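Local coordinates for nitrogenase molybdenum-iron protein beta chain (Clostridium pasteurianum, PDB 4WES) that forms, with the alpha chain, the molybdenum-iron component of nitrogenase, which reduces dinitrogen to ammonium, and shares an [8Fe-7S] cluster with that chain, at residues B[314-319]-B[384-389]; B[379-384]-B[400-405]; B[337-342]-B[364-369]. One frame throughout, in Å; residues are numbered along the deposited sequence.

Contact 1: B[314-319]-B[384-389]; sequences KVALLG and EGVDLL
The ammonium group of Lys314 is gripped from two directions by segment 384-389: NZ forms a salt bridge to OE2 of Glu384 at 2.8 Å, and a bridging water accepts from NZ and donates to the carbonyl O of Gly385. This polar end marks where strands 314-318 and 388-391 come together in the parallel five-stranded sheet of an alpha/beta domain. Lys314 runs fully extended beyond CG and meets the Glu384 side chain at about a right angle, its NZ using the anti lone pair of OE2. The other carboxylate oxygen, OE1, is salt-bridged to Lys339, so the acid is held between two lysines, which would be expected to favour its ionised form.

Asp387 pairs with the backbone of Lys314 twice. Its OD2 takes the Lys314 N-H through the anti lone pair in a nearly straight bond (2.8 Å, 179°), and its own N donates to Lys314 O, also at 2.8 Å. With CG anti to the carbonyl carbon (chi1 -57°), the carboxylate is swung back beside its own backbone N, and both groups can therefore serve the same residue.

Parallel pairing follows, with Val315 opposite Leu388 and Ala316 opposite Leu389. Ala316 N donates to Leu388 O at 2.9 Å, and that oxygen also receives a CA-H contact from Val315. Val315 and Leu388 lie side by side on one face, where Val315 also touches Ile331 of helix 321-333. On the other face the CD1 methyl of Leu389 packs against Ala316 CB at 3.8 Å and Leu318 CD1 at 4.0 Å.

Contact 2: B[379-384]-B[400-405]; sequences QWIKNE and REENIP
Two helix C-terminal ends meet here, those of helices 374-383 and 396-402, both parts of the alpha/beta domain that carries the parallel five-stranded sheet. The backbones stay well apart, Lys382 CA and Glu402 CA being 8.1 Å from each other, so side chains make the whole contact. Nearest the sheet, the CD1 methyls of Ile381 and Ile404 approach tip to tip at 4.0 Å. Ile381 CG2 also rests on Glu402 CG at 3.9 Å, and the aliphatic part of the glutamate thus extends the apolar patch.

Farther out the contact turns polar, though Lys382 has two conformers and its bonds, described for one of them, are tentative. In that conformer NZ forms a salt bridge with Glu402 OE1, rather long at 3.2 Å and directed nearly along the C-O axis, and the two chains cross at about a right angle. OE1 also accepts from His378 NE2, so the lysine shares this oxygen. A water accepting from Lys382 NZ lies within bonding distance of Glu401 OE2, whose partner oxygen OE1 is bonded to the N terminus at Met1.

Around this pair, Ile381 reaches Tyr340 of strand 337-343 and Ile404 reaches Val386, while Pro405 leads into strand 406-408 and packs against helix 426-448.

Contact 3: B[337-342]-B[364-369]; sequences IPKYVV and EGSKVK
Close backbone pairing holds the tight part of this contact, between strands 337-343 and 367-370, the two strands of a right-handed beta-alpha-beta crossover through helix 348-360. Lys367 N donates to Lys339 O at 2.9 Å, Val341 N to Lys367 O at 2.9 Å, and Lys369 N to Val341 O at 3.0 Å. Lys367 O and Val341 O each also receive a CA-H contact, from Tyr340 and Val368. At the start of this ladder Ser366 OG donates to Pro338 O at 2.7 Å. Lys339 packs tightly too: chi1 of 176°, anti to the backbone N, lays its CG over the centre of the Tyr340 ring, 3.7 Å above the plane.

The solvent side lies at Gly365 and the Lys367 side chain. Beyond CG, Lys339 bends at chi2 and its NZ reaches Gly365 O at 3.1 Å from well above the carbonyl plane, although its main partner is Glu384. Lys367 runs extended alongside Tyr340, Lys367 CB lying 4.0 Å from Tyr340 CD1 at the ring edge. Its NZ meets Tyr340 OH through a water.

Helix 374-383 packs on the face of Tyr340 and Val342, with Trp380 meeting Tyr340 and Lys367; on the face of Val341 and Val368 lie helices 321-333 and 348-360.

In the fold
Contacts 1 and 3 are pairings within one parallel sheet, and strands 314-318 and 337-343 are neighbours there, joined by Val315 O and Lys339 N. Contact 2 instead brings together two helix ends beside that sheet through side chains alone, burying less than half the surface of either pairing. Val315, Ala316, Leu388 and Leu389 in contact 1 and Val341 and Val342 in contact 3 are buried; in contact 2 Ile381 and Ile404 are buried but the Lys382-Glu402 side is partly exposed, like Lys314 and Glu384 beside the strand start in contact 1. Glu384 ends the helix segment of contact 2 without touching its partner, begins the second segment of contact 1, and also reaches contact 3.

Contact 1: B[314-319]-B[384-389]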
ATOM      1  N   LYS B 314      15.367  11.466   2.564  1.00  9.21           N
ATOM      2  CA  LYS B 314      15.478  12.330   1.394  1.00  9.00           C
ATOM      3  C   LYS B 314      14.393  11.981   0.397  1.00  8.79           C
ATOM      4  O   LYS B 314      14.238  10.833   0.019  1.00  9.75           O
ATOM      5  CB  LYS B 314      16.843  12.158   0.738  1.00 10.24           C
ATOM      6  CG  LYS B 314      17.998  12.671   1.565  1.00 13.00           C
ATOM      7  CD  LYS B 314      19.349  12.329   0.920  1.00 19.12           C
ATOM      8  CE  LYS B 314      20.522  12.552   1.854  1.00 27.71           C
ATOM      9  NZ  LYS B 314      21.770  12.004   1.220  1.00 55.86           N
ATOM     10  N   VAL B 315      13.654  13.001  -0.036  1.00  8.89           N
ATOM     11  CA  VAL B 315      12.485  12.800  -0.886  1.00  8.58           C
ATOM     12  C   VAL B 315      12.663  13.529  -2.220  1.00  8.88           C
ATOM     13  O   VAL B 315      13.043  14.701  -2.257  1.00  9.81           O
ATOM     14  CB  VAL B 315      11.196  13.287  -0.193  1.00  9.62           C
ATOM     15  CG1 VAL B 315       9.968  12.901  -1.002  1.00  9.60           C
ATOM     16  CG2 VAL B 315      11.097  12.767   1.221  1.00 10.00           C
ATOM     17  N   ALA B 316      12.350  12.836  -3.306  1.00  8.56           N
ATOM     18  CA  ALA B 316      12.203  13.467  -4.631  1.00  8.77           C
ATOM     19  C   ALA B 316      10.730  13.606  -4.924  1.00  8.52           C
ATOM     20  O   ALA B 316       9.975  12.647  -4.758  1.00  9.14           O
ATOM     21  CB  ALA B 316      12.860  12.610  -5.701  1.00  9.63           C
ATOM     22  N   LEU B 317      10.314  14.805  -5.349  1.00  8.57           N
ATOM     23  CA  LEU B 317       8.917  15.123  -5.623  1.00  9.70           C
ATOM     24  C   LEU B 317       8.791  15.796  -6.967  1.00  8.46           C
ATOM     25  O   LEU B 317       9.550  16.722  -7.258  1.00  9.83           O
ATOM     26  CB  LEU B 317       8.311  16.110  -4.569  1.00 14.27           C
ATOM     27  CG  LEU B 317       8.400  15.808  -3.121  1.00 14.79           C
ATOM     28  CD1 LEU B 317       9.641  16.397  -2.527  1.00 14.24           C
ATOM     29  CD2 LEU B 317       7.151  16.374  -2.494  1.00 20.85           C
ATOM     30  N   LEU B 318       7.838  15.345  -7.780  1.00  8.24           N
ATOM     31  CA  LEU B 318       7.514  16.016  -9.024  1.00  8.26           C
ATOM     32  C   LEU B 318       6.022  16.138  -9.131  1.00  8.28           C
ATOM     33  O   LEU B 318       5.300  15.172  -8.884  1.00  9.90           O
ATOM     34  CB  LEU B 318       7.953  15.251 -10.303  1.00  9.75           C
ATOM     35  CG  LEU B 318       9.428  14.971 -10.453  1.00 10.36           C
ATOM     36  CD1 LEU B 318       9.769  13.617  -9.863  1.00 11.59           C
ATOM     37  CD2 LEU B 318       9.817  15.092 -11.939  1.00 11.31           C
ATOM     38  N   GLY B 319       5.540  17.290  -9.596  1.00  8.59           N
ATOM     39  CA  GLY B 319       4.116  17.454  -9.868  1.00  9.17           C
ATOM     40  C   GLY B 319       3.715  18.876 -10.096  1.00  8.48           C
ATOM     41  O   GLY B 319       4.511  19.696 -10.568  1.00  9.63           O
ATOM     42  N   GLU B 384      23.099  11.669  -6.520  1.00 11.43           N
ATOM     43  CA  GLU B 384      22.909  11.484  -5.082  1.00 11.58           C
ATOM     44  C   GLU B 384      21.497  10.900  -4.903  1.00 10.37           C
ATOM     45  O   GLU B 384      20.503  11.518  -5.307  1.00 10.81           O
ATOM     46  CB  GLU B 384      23.049  12.794  -4.303  1.00 12.80           C
ATOM     47  CG  GLU B 384      22.844  12.577  -2.812  1.00 16.66           C
ATOM     48  CD  GLU B 384      22.882  13.844  -1.985  1.00 22.09           C
ATOM     49  OE1 GLU B 384      23.196  14.939  -2.544  1.00 21.61           O
ATOM     50  OE2 GLU B 384      22.551  13.762  -0.763  1.00 24.53           O
ATOM     51  N   GLY B 385      21.433   9.703  -4.348  1.00 10.56           N
ATOM     52  CA  GLY B 385      20.191   8.986  -4.234  1.00 10.73           C
ATOM     53  C   GLY B 385      19.227   9.588  -3.234  1.00 10.99           C
ATOM     54  O   GLY B 385      19.578  10.417  -2.416  1.00 12.09           O
ATOM     55  N   VAL B 386      18.006   9.051  -3.260  1.00 10.36           N
ATOM     56  CA  VAL B 386      16.947   9.441  -2.333  1.00 10.23           C
ATOM     57  C   VAL B 386      16.306   8.226  -1.712  1.00 10.09           C
ATOM     58  O   VAL B 386      16.569   7.094  -2.110  1.00 10.87           O
ATOM     59  CB  VAL B 386      15.876  10.314  -3.017  1.00 10.25           C
ATOM     60  CG1 VAL B 386      16.481  11.622  -3.527  1.00 11.57           C
ATOM     61  CG2 VAL B 386      15.192   9.574  -4.154  1.00 10.69           C
ATOM     62  N   ASP B 387      15.512   8.474  -0.678  1.00  8.72           N
ATOM     63  CA  ASP B 387      14.839   7.446   0.092  1.00  9.30           C
ATOM     64  C   ASP B 387      13.357   7.233  -0.268  1.00  8.72           C
ATOM     65  O   ASP B 387      12.740   6.279   0.180  1.00  9.60           O
ATOM     66  CB  ASP B 387      14.944   7.779   1.582  1.00  9.39           C
ATOM     67  CG  ASP B 387      16.357   7.938   2.040  1.00 10.43           C
ATOM     68  OD1 ASP B 387      17.140   6.965   1.842  1.00 13.65           O
ATOM     69  OD2 ASP B 387      16.738   9.005   2.560  1.00 11.35           O
ATOM     70  N   LEU B 388      12.822   8.138  -1.088  1.00  8.55           N
ATOM     71  CA  LEU B 388      11.394   8.175  -1.361  1.00  8.47           C
ATOM     72  C   LEU B 388      11.187   9.036  -2.609  1.00  7.81           C
ATOM     73  O   LEU B 388      11.829  10.055  -2.772  1.00  8.70           O
ATOM     74  CB  LEU B 388      10.647   8.805  -0.175  1.00  9.23           C
ATOM     75  CG  LEU B 388       9.107   8.866  -0.221  1.00  9.33           C
ATOM     76  CD1 LEU B 388       8.509   7.469  -0.161  1.00 10.73           C
ATOM     77  CD2 LEU B 388       8.575   9.733   0.920  1.00 10.29           C
ATOM     78  N   LEU B 389      10.262   8.583  -3.444  1.00  8.01           N
ATOM     79  CA  LEU B 389       9.852   9.298  -4.662  1.00  8.31           C
ATOM     80  C   LEU B 389       8.357   9.459  -4.627  1.00  7.92           C
ATOM     81  O   LEU B 389       7.637   8.474  -4.444  1.00  8.89           O
ATOM     82  CB  LEU B 389      10.269   8.517  -5.904  1.00  8.89           C
ATOM     83  CG  LEU B 389       9.826   9.045  -7.260  1.00  9.20           C
ATOM     84  CD1 LEU B 389      10.371  10.411  -7.582  1.00 10.56           C
ATOM     85  CD2 LEU B 389      10.180   8.091  -8.365  1.00 11.22           C
TER
HETATM   86  O   HOH W   1      21.398  10.184  -0.514  1.00 67.00           O

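Contact 2: B[379-384]-B[400-405]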
ATOM      1  N   GLN B 379      18.475  12.035 -13.507  1.00  9.23           N
ATOM      2  CA  GLN B 379      19.912  12.356 -13.512  1.00  9.52           C
ATOM      3  C   GLN B 379      20.389  12.779 -12.130  1.00  9.81           C
ATOM      4  O   GLN B 379      21.477  12.362 -11.678  1.00 11.03           O
ATOM      5  CB  GLN B 379      20.260  13.441 -14.520  1.00 10.35           C
ATOM      6  CG  GLN B 379      20.013  13.029 -15.963  1.00 11.21           C
ATOM      7  CD  GLN B 379      20.902  13.841 -16.917  1.00 11.80           C
ATOM      8  OE1 GLN B 379      20.689  15.025 -17.129  1.00 14.57           O
ATOM      9  NE2 GLN B 379      21.923  13.197 -17.419  1.00 12.98           N
ATOM     10  N   TRP B 380      19.628  13.624 -11.448  1.00 10.08           N
ATOM     11  CA  TRP B 380      20.029  14.049 -10.114  1.00  9.60           C
ATOM     12  C   TRP B 380      20.140  12.862  -9.162  1.00 10.15           C
ATOM     13  O   TRP B 380      21.097  12.788  -8.384  1.00 10.97           O
ATOM     14  CB  TRP B 380      19.049  15.079  -9.560  1.00 10.75           C
ATOM     15  CG  TRP B 380      18.895  16.297 -10.398  1.00 11.69           C
ATOM     16  CD1 TRP B 380      19.693  16.729 -11.442  1.00 13.36           C
ATOM     17  CD2 TRP B 380      17.866  17.259 -10.268  1.00 11.99           C
ATOM     18  NE1 TRP B 380      19.194  17.894 -11.968  1.00 15.89           N
ATOM     19  CE2 TRP B 380      18.064  18.229 -11.268  1.00 14.47           C
ATOM     20  CE3 TRP B 380      16.778  17.386  -9.398  1.00 12.60           C
ATOM     21  CZ2 TRP B 380      17.222  19.327 -11.402  1.00 18.67           C
ATOM     22  CZ3 TRP B 380      15.948  18.466  -9.537  1.00 15.24           C
ATOM     23  CH2 TRP B 380      16.181  19.422 -10.524  1.00 16.89           C
ATOM     24  N   ILE B 381      19.161  11.961  -9.228  1.00  9.76           N
ATOM     25  CA  ILE B 381      19.163  10.778  -8.375  1.00  9.25           C
ATOM     26  C   ILE B 381      20.388   9.916  -8.610  1.00 10.60           C
ATOM     27  O   ILE B 381      20.947   9.359  -7.678  1.00 10.90           O
ATOM     28  CB  ILE B 381      17.857  10.001  -8.560  1.00  9.75           C
ATOM     29  CG1 ILE B 381      16.706  10.769  -7.903  1.00  9.92           C
ATOM     30  CG2 ILE B 381      17.949   8.604  -8.010  1.00 10.67           C
ATOM     31  CD1 ILE B 381      15.322  10.275  -8.294  1.00 10.09           C
ATOM     32  N   LYS B 382      20.821   9.826  -9.873  1.00 10.15           N
ATOM     33  CA  LYS B 382      22.027   9.052 -10.158  0.50 10.75           C
ATOM     34  C   LYS B 382      23.291   9.630  -9.523  1.00 12.46           C
ATOM     35  O   LYS B 382      24.281   8.910  -9.328  1.00 15.59           O
ATOM     36  CB  LYS B 382      22.248   8.934 -11.668  0.50 11.81           C
ATOM     37  CG  LYS B 382      21.213   8.082 -12.373  0.50 12.55           C
ATOM     38  CD  LYS B 382      21.426   8.113 -13.875  0.50 12.81           C
ATOM     39  CE  LYS B 382      20.490   7.146 -14.552  0.50 15.15           C
ATOM     40  NZ  LYS B 382      20.764   5.741 -14.123  0.50 21.26           N
ATOM     41  N   ASN B 383      23.266  10.932  -9.251  1.00 11.61           N
ATOM     42  CA  ASN B 383      24.383  11.592  -8.586  1.00 11.93           C
ATOM     43  C   ASN B 383      24.303  11.581  -7.077  1.00 12.59           C
ATOM     44  O   ASN B 383      25.338  11.492  -6.418  1.00 14.92           O
ATOM     45  CB  ASN B 383      24.541  13.000  -9.133  1.00 13.41           C
ATOM     46  CG  ASN B 383      25.130  12.989 -10.526  1.00 13.88           C
ATOM     47  OD1 ASN B 383      26.343  13.003 -10.669  1.00 18.64           O
ATOM     48  ND2 ASN B 383      24.291  12.942 -11.541  1.00 12.74           N
ATOM     49  N   GLU B 384      23.099  11.669  -6.520  1.00 11.43           N
ATOM     50  CA  GLU B 384      22.909  11.484  -5.082  1.00 11.58           C
ATOM     51  C   GLU B 384      21.497  10.900  -4.903  1.00 10.37           C
ATOM     52  O   GLU B 384      20.503  11.518  -5.307  1.00 10.81           O
ATOM     53  CB  GLU B 384      23.049  12.794  -4.303  1.00 12.80           C
ATOM     54  CG  GLU B 384      22.844  12.577  -2.812  1.00 16.66           C
ATOM     55  CD  GLU B 384      22.882  13.844  -1.985  1.00 22.09           C
ATOM     56  OE1 GLU B 384      23.196  14.939  -2.544  1.00 21.61           O
ATOM     57  OE2 GLU B 384      22.551  13.762  -0.763  1.00 24.53           O
ATOM     58  N   ARG B 400      11.520   1.910 -10.180  1.00  8.49           N
ATOM     59  CA  ARG B 400      12.010   0.561 -10.440  1.00  8.78           C
ATOM     60  C   ARG B 400      13.512   0.574 -10.747  1.00  8.98           C
ATOM     61  O   ARG B 400      14.278  -0.224 -10.213  1.00 10.40           O
ATOM     62  CB  ARG B 400      11.234  -0.085 -11.599  1.00  9.32           C
ATOM     63  CG  ARG B 400      11.907  -1.367 -12.042  1.00 10.42           C
ATOM     64  CD  ARG B 400      10.999  -2.297 -12.756  1.00 10.33           C
ATOM     65  NE  ARG B 400      11.764  -3.346 -13.400  1.00 11.54           N
ATOM     66  CZ  ARG B 400      11.253  -4.470 -13.866  1.00  9.61           C
ATOM     67  NH1 ARG B 400       9.978  -4.768 -13.714  1.00  9.76           N
ATOM     68  NH2 ARG B 400      12.043  -5.313 -14.511  1.00 11.32           N
ATOM     69  N   GLU B 401      13.952   1.456 -11.642  1.00  8.80           N
ATOM     70  CA  GLU B 401      15.371   1.471 -12.039  1.00  9.24           C
ATOM     71  C   GLU B 401      16.265   1.732 -10.841  1.00  9.42           C
ATOM     72  O   GLU B 401      17.338   1.115 -10.756  1.00 11.05           O
ATOM     73  CB  GLU B 401      15.587   2.525 -13.113  1.00  9.56           C
ATOM     74  CG  GLU B 401      17.038   2.768 -13.493  1.00 10.04           C
ATOM     75  CD  GLU B 401      17.765   1.590 -14.085  1.00 11.36           C
ATOM     76  OE1 GLU B 401      17.163   0.498 -14.291  1.00 10.61           O
ATOM     77  OE2 GLU B 401      18.983   1.770 -14.377  1.00 13.79           O
ATOM     78  N   GLU B 402      15.882   2.645  -9.966  1.00  8.63           N
ATOM     79  CA  GLU B 402      16.723   3.062  -8.858  1.00  9.35           C
ATOM     80  C   GLU B 402      16.363   2.417  -7.529  1.00  9.88           C
ATOM     81  O   GLU B 402      17.041   2.671  -6.530  1.00 11.02           O
ATOM     82  CB  GLU B 402      16.687   4.587  -8.758  1.00  9.98           C
ATOM     83  CG  GLU B 402      17.167   5.304 -10.027  1.00  9.53           C
ATOM     84  CD  GLU B 402      18.607   5.052 -10.394  1.00 10.83           C
ATOM     85  OE1 GLU B 402      18.919   5.084 -11.608  1.00 10.69           O
ATOM     86  OE2 GLU B 402      19.449   4.826  -9.484  1.00 13.18           O
ATOM     87  N   ASN B 403      15.310   1.597  -7.518  1.00  9.42           N
ATOM     88  CA  ASN B 403      14.881   0.903  -6.309  1.00  9.96           C
ATOM     89  C   ASN B 403      14.531   1.871  -5.198  1.00  9.08           C
ATOM     90  O   ASN B 403      15.050   1.801  -4.096  1.00 11.11           O
ATOM     91  CB  ASN B 403      15.913  -0.133  -5.879  1.00 10.97           C
ATOM     92  CG  ASN B 403      15.388  -1.080  -4.817  1.00 14.02           C
ATOM     93  OD1 ASN B 403      14.189  -1.193  -4.580  1.00 14.88           O
ATOM     94  ND2 ASN B 403      16.292  -1.790  -4.166  1.00 17.94           N
ATOM     95  N   ILE B 404      13.576   2.772  -5.475  1.00  9.00           N
ATOM     96  CA  ILE B 404      13.148   3.799  -4.531  1.00  8.89           C
ATOM     97  C   ILE B 404      11.697   3.556  -4.136  1.00  8.72           C
ATOM     98  O   ILE B 404      10.831   3.427  -5.013  1.00  9.33           O
ATOM     99  CB  ILE B 404      13.237   5.218  -5.155  1.00  8.84           C
ATOM    100  CG1 ILE B 404      14.608   5.517  -5.728  1.00 10.45           C
ATOM    101  CG2 ILE B 404      12.880   6.271  -4.119  1.00  9.57           C
ATOM    102  CD1 ILE B 404      14.633   6.711  -6.637  1.00 11.21           C
ATOM    103  N   PRO B 405      11.407   3.544  -2.825  1.00  8.47           N
ATOM    104  CA  PRO B 405       9.978   3.505  -2.388  1.00  8.94           C
ATOM    105  C   PRO B 405       9.188   4.618  -3.038  1.00  8.42           C
ATOM    106  O   PRO B 405       9.630   5.757  -3.074  1.00  9.05           O
ATOM    107  CB  PRO B 405      10.088   3.667  -0.868  1.00  9.65           C
ATOM    108  CG  PRO B 405      11.427   3.084  -0.548  1.00 10.02           C
ATOM    109  CD  PRO B 405      12.326   3.536  -1.672  1.00  9.40           C
TER
HETATM  110  O   HOH W   2      19.201   4.264 -15.917  1.00 14.34           O

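Contact 3: B[337-342]-B[364-369]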
ATOM      1  N   ILE B 337      13.172  15.464   4.233  1.00  9.94           N
ATOM      2  CA  ILE B 337      13.879  16.447   3.443  1.00 10.30           C
ATOM      3  C   ILE B 337      13.372  16.455   2.009  1.00 10.11           C
ATOM      4  O   ILE B 337      13.545  15.466   1.301  1.00 10.95           O
ATOM      5  CB  ILE B 337      15.406  16.143   3.431  1.00 11.34           C
ATOM      6  CG1 ILE B 337      15.978  16.207   4.839  1.00 13.61           C
ATOM      7  CG2 ILE B 337      16.152  17.092   2.508  1.00 12.54           C
ATOM      8  CD1 ILE B 337      17.346  15.578   4.981  1.00 17.80           C
ATOM      9  N   PRO B 338      12.811  17.579   1.540  1.00 10.08           N
ATOM     10  CA  PRO B 338      12.557  17.719   0.105  1.00 10.01           C
ATOM     11  C   PRO B 338      13.885  17.955  -0.575  1.00 10.00           C
ATOM     12  O   PRO B 338      14.449  19.055  -0.492  1.00 11.87           O
ATOM     13  CB  PRO B 338      11.612  18.939   0.019  1.00 10.31           C
ATOM     14  CG  PRO B 338      11.166  19.223   1.430  1.00 11.00           C
ATOM     15  CD  PRO B 338      12.328  18.751   2.285  1.00 10.73           C
ATOM     16  N   LYS B 339      14.414  16.898  -1.180  1.00 10.00           N
ATOM     17  CA  LYS B 339      15.757  16.884  -1.743  1.00 10.10           C
ATOM     18  C   LYS B 339      15.754  17.382  -3.178  1.00  9.62           C
ATOM     19  O   LYS B 339      16.593  18.202  -3.549  1.00 10.28           O
ATOM     20  CB  LYS B 339      16.324  15.479  -1.624  1.00 11.45           C
ATOM     21  CG  LYS B 339      17.679  15.290  -2.251  1.00 12.81           C
ATOM     22  CD  LYS B 339      18.714  16.159  -1.618  1.00 15.11           C
ATOM     23  CE  LYS B 339      20.086  15.731  -2.120  1.00 19.05           C
ATOM     24  NZ  LYS B 339      21.107  16.524  -1.408  1.00 22.61           N
ATOM     25  N   TYR B 340      14.846  16.842  -3.979  1.00  9.34           N
ATOM     26  CA  TYR B 340      14.681  17.228  -5.398  1.00  9.64           C
ATOM     27  C   TYR B 340      13.220  17.569  -5.544  1.00  8.97           C
ATOM     28  O   TYR B 340      12.369  16.755  -5.230  1.00 10.52           O
ATOM     29  CB  TYR B 340      15.060  16.108  -6.358  1.00  9.51           C
ATOM     30  CG  TYR B 340      16.467  15.586  -6.184  1.00  9.67           C
ATOM     31  CD1 TYR B 340      17.553  16.443  -6.003  1.00 10.27           C
ATOM     32  CD2 TYR B 340      16.739  14.225  -6.171  1.00  9.91           C
ATOM     33  CE1 TYR B 340      18.827  15.957  -5.808  1.00 10.63           C
ATOM     34  CE2 TYR B 340      18.022  13.736  -6.001  1.00  9.94           C
ATOM     35  CZ  TYR B 340      19.057  14.620  -5.829  1.00 10.18           C
ATOM     36  OH  TYR B 340      20.344  14.166  -5.619  1.00 11.91           O
ATOM     37  N   VAL B 341      12.922  18.775  -6.025  1.00  9.09           N
ATOM     38  CA  VAL B 341      11.548  19.302  -6.032  1.00  9.17           C
ATOM     39  C   VAL B 341      11.325  19.973  -7.384  1.00  9.21           C
ATOM     40  O   VAL B 341      11.940  21.005  -7.662  1.00 10.67           O
ATOM     41  CB  VAL B 341      11.296  20.276  -4.879  1.00  9.76           C
ATOM     42  CG1 VAL B 341       9.807  20.531  -4.760  1.00 12.29           C
ATOM     43  CG2 VAL B 341      11.840  19.769  -3.556  1.00 11.73           C
ATOM     44  N   VAL B 342      10.440  19.397  -8.202  1.00  9.27           N
ATOM     45  CA  VAL B 342      10.271  19.833  -9.580  1.00  8.75           C
ATOM     46  C   VAL B 342       8.827  19.984  -9.975  1.00  9.02           C
ATOM     47  O   VAL B 342       7.987  19.142  -9.635  1.00  9.71           O
ATOM     48  CB  VAL B 342      10.984  18.844 -10.535  1.00  9.79           C
ATOM     49  CG1 VAL B 342      10.669  19.120 -11.996  1.00 11.71           C
ATOM     50  CG2 VAL B 342      12.479  18.909 -10.301  1.00 12.63           C
ATOM     51  N   GLU B 364      19.941  22.724   3.388  1.00 20.31           N
ATOM     52  CA  GLU B 364      20.849  23.103   2.310  1.00 21.39           C
ATOM     53  C   GLU B 364      21.056  21.906   1.369  1.00 21.60           C
ATOM     54  O   GLU B 364      20.929  20.746   1.774  1.00 22.55           O
ATOM     55  CB  GLU B 364      22.207  23.529   2.878  1.00 27.07           C
ATOM     56  CG  GLU B 364      22.166  24.644   3.916  1.00 37.61           C
ATOM     57  CD  GLU B 364      22.341  26.022   3.310  1.00 72.28           C
ATOM     58  OE1 GLU B 364      22.620  26.112   2.095  1.00128.33           O
ATOM     59  OE2 GLU B 364      22.208  27.018   4.054  1.00128.08           O
ATOM     60  N   GLY B 365      21.388  22.198   0.116  1.00 25.11           N
ATOM     61  CA  GLY B 365      21.785  21.156  -0.833  1.00 27.83           C
ATOM     62  C   GLY B 365      20.650  20.508  -1.612  1.00 22.34           C
ATOM     63  O   GLY B 365      20.852  19.502  -2.320  1.00 25.08           O
ATOM     64  N   SER B 366      19.438  21.060  -1.506  1.00 16.15           N
ATOM     65  CA  SER B 366      18.334  20.564  -2.331  1.00 13.70           C
ATOM     66  C   SER B 366      18.336  21.240  -3.689  1.00 14.36           C
ATOM     67  O   SER B 366      18.894  22.325  -3.857  1.00 18.24           O
ATOM     68  CB  SER B 366      17.014  20.798  -1.611  1.00 13.19           C
ATOM     69  OG  SER B 366      16.956  20.035  -0.414  1.00 14.50           O
ATOM     70  N   LYS B 367      17.721  20.589  -4.652  1.00 11.71           N
ATOM     71  CA  LYS B 367      17.584  21.119  -5.997  1.00 11.78           C
ATOM     72  C   LYS B 367      16.116  21.339  -6.260  1.00 12.28           C
ATOM     73  O   LYS B 367      15.333  20.409  -6.186  1.00 12.78           O
ATOM     74  CB  LYS B 367      18.181  20.203  -7.069  1.00 13.14           C
ATOM     75  CG  LYS B 367      19.664  19.923  -6.899  1.00 16.29           C
ATOM     76  CD  LYS B 367      20.240  19.094  -8.046  1.00 19.40           C
ATOM     77  CE  LYS B 367      21.737  18.917  -7.932  1.00 31.10           C
ATOM     78  NZ  LYS B 367      22.273  18.153  -9.100  1.00 37.98           N
ATOM     79  N   VAL B 368      15.763  22.566  -6.596  1.00 12.22           N
ATOM     80  CA  VAL B 368      14.408  22.979  -6.887  1.00 13.47           C
ATOM     81  C   VAL B 368      14.383  23.500  -8.311  1.00 15.17           C
ATOM     82  O   VAL B 368      15.229  24.352  -8.656  1.00 19.68           O
ATOM     83  CB  VAL B 368      13.997  24.088  -5.916  1.00 15.08           C
ATOM     84  CG1 VAL B 368      12.607  24.577  -6.207  1.00 15.48           C
ATOM     85  CG2 VAL B 368      14.111  23.620  -4.471  1.00 16.25           C
ATOM     86  N   LYS B 369      13.504  23.009  -9.163  1.00 12.27           N
ATOM     87  CA  LYS B 369      13.499  23.458 -10.531  1.00 12.01           C
ATOM     88  C   LYS B 369      12.082  23.628 -11.059  1.00 10.55           C
ATOM     89  O   LYS B 369      11.233  22.732 -10.974  1.00 12.41           O
ATOM     90  CB  LYS B 369      14.271  22.505 -11.442  1.00 12.82           C
ATOM     91  CG  LYS B 369      14.433  23.025 -12.861  1.00 13.11           C
ATOM     92  CD  LYS B 369      15.345  22.137 -13.699  1.00 14.72           C
ATOM     93  CE  LYS B 369      15.413  22.608 -15.114  1.00 18.26           C
ATOM     94  NZ  LYS B 369      16.298  21.741 -15.950  1.00 25.18           N
TER
HETATM   95  O   HOH W   3      22.271  15.460  -7.533  1.00 19.61           O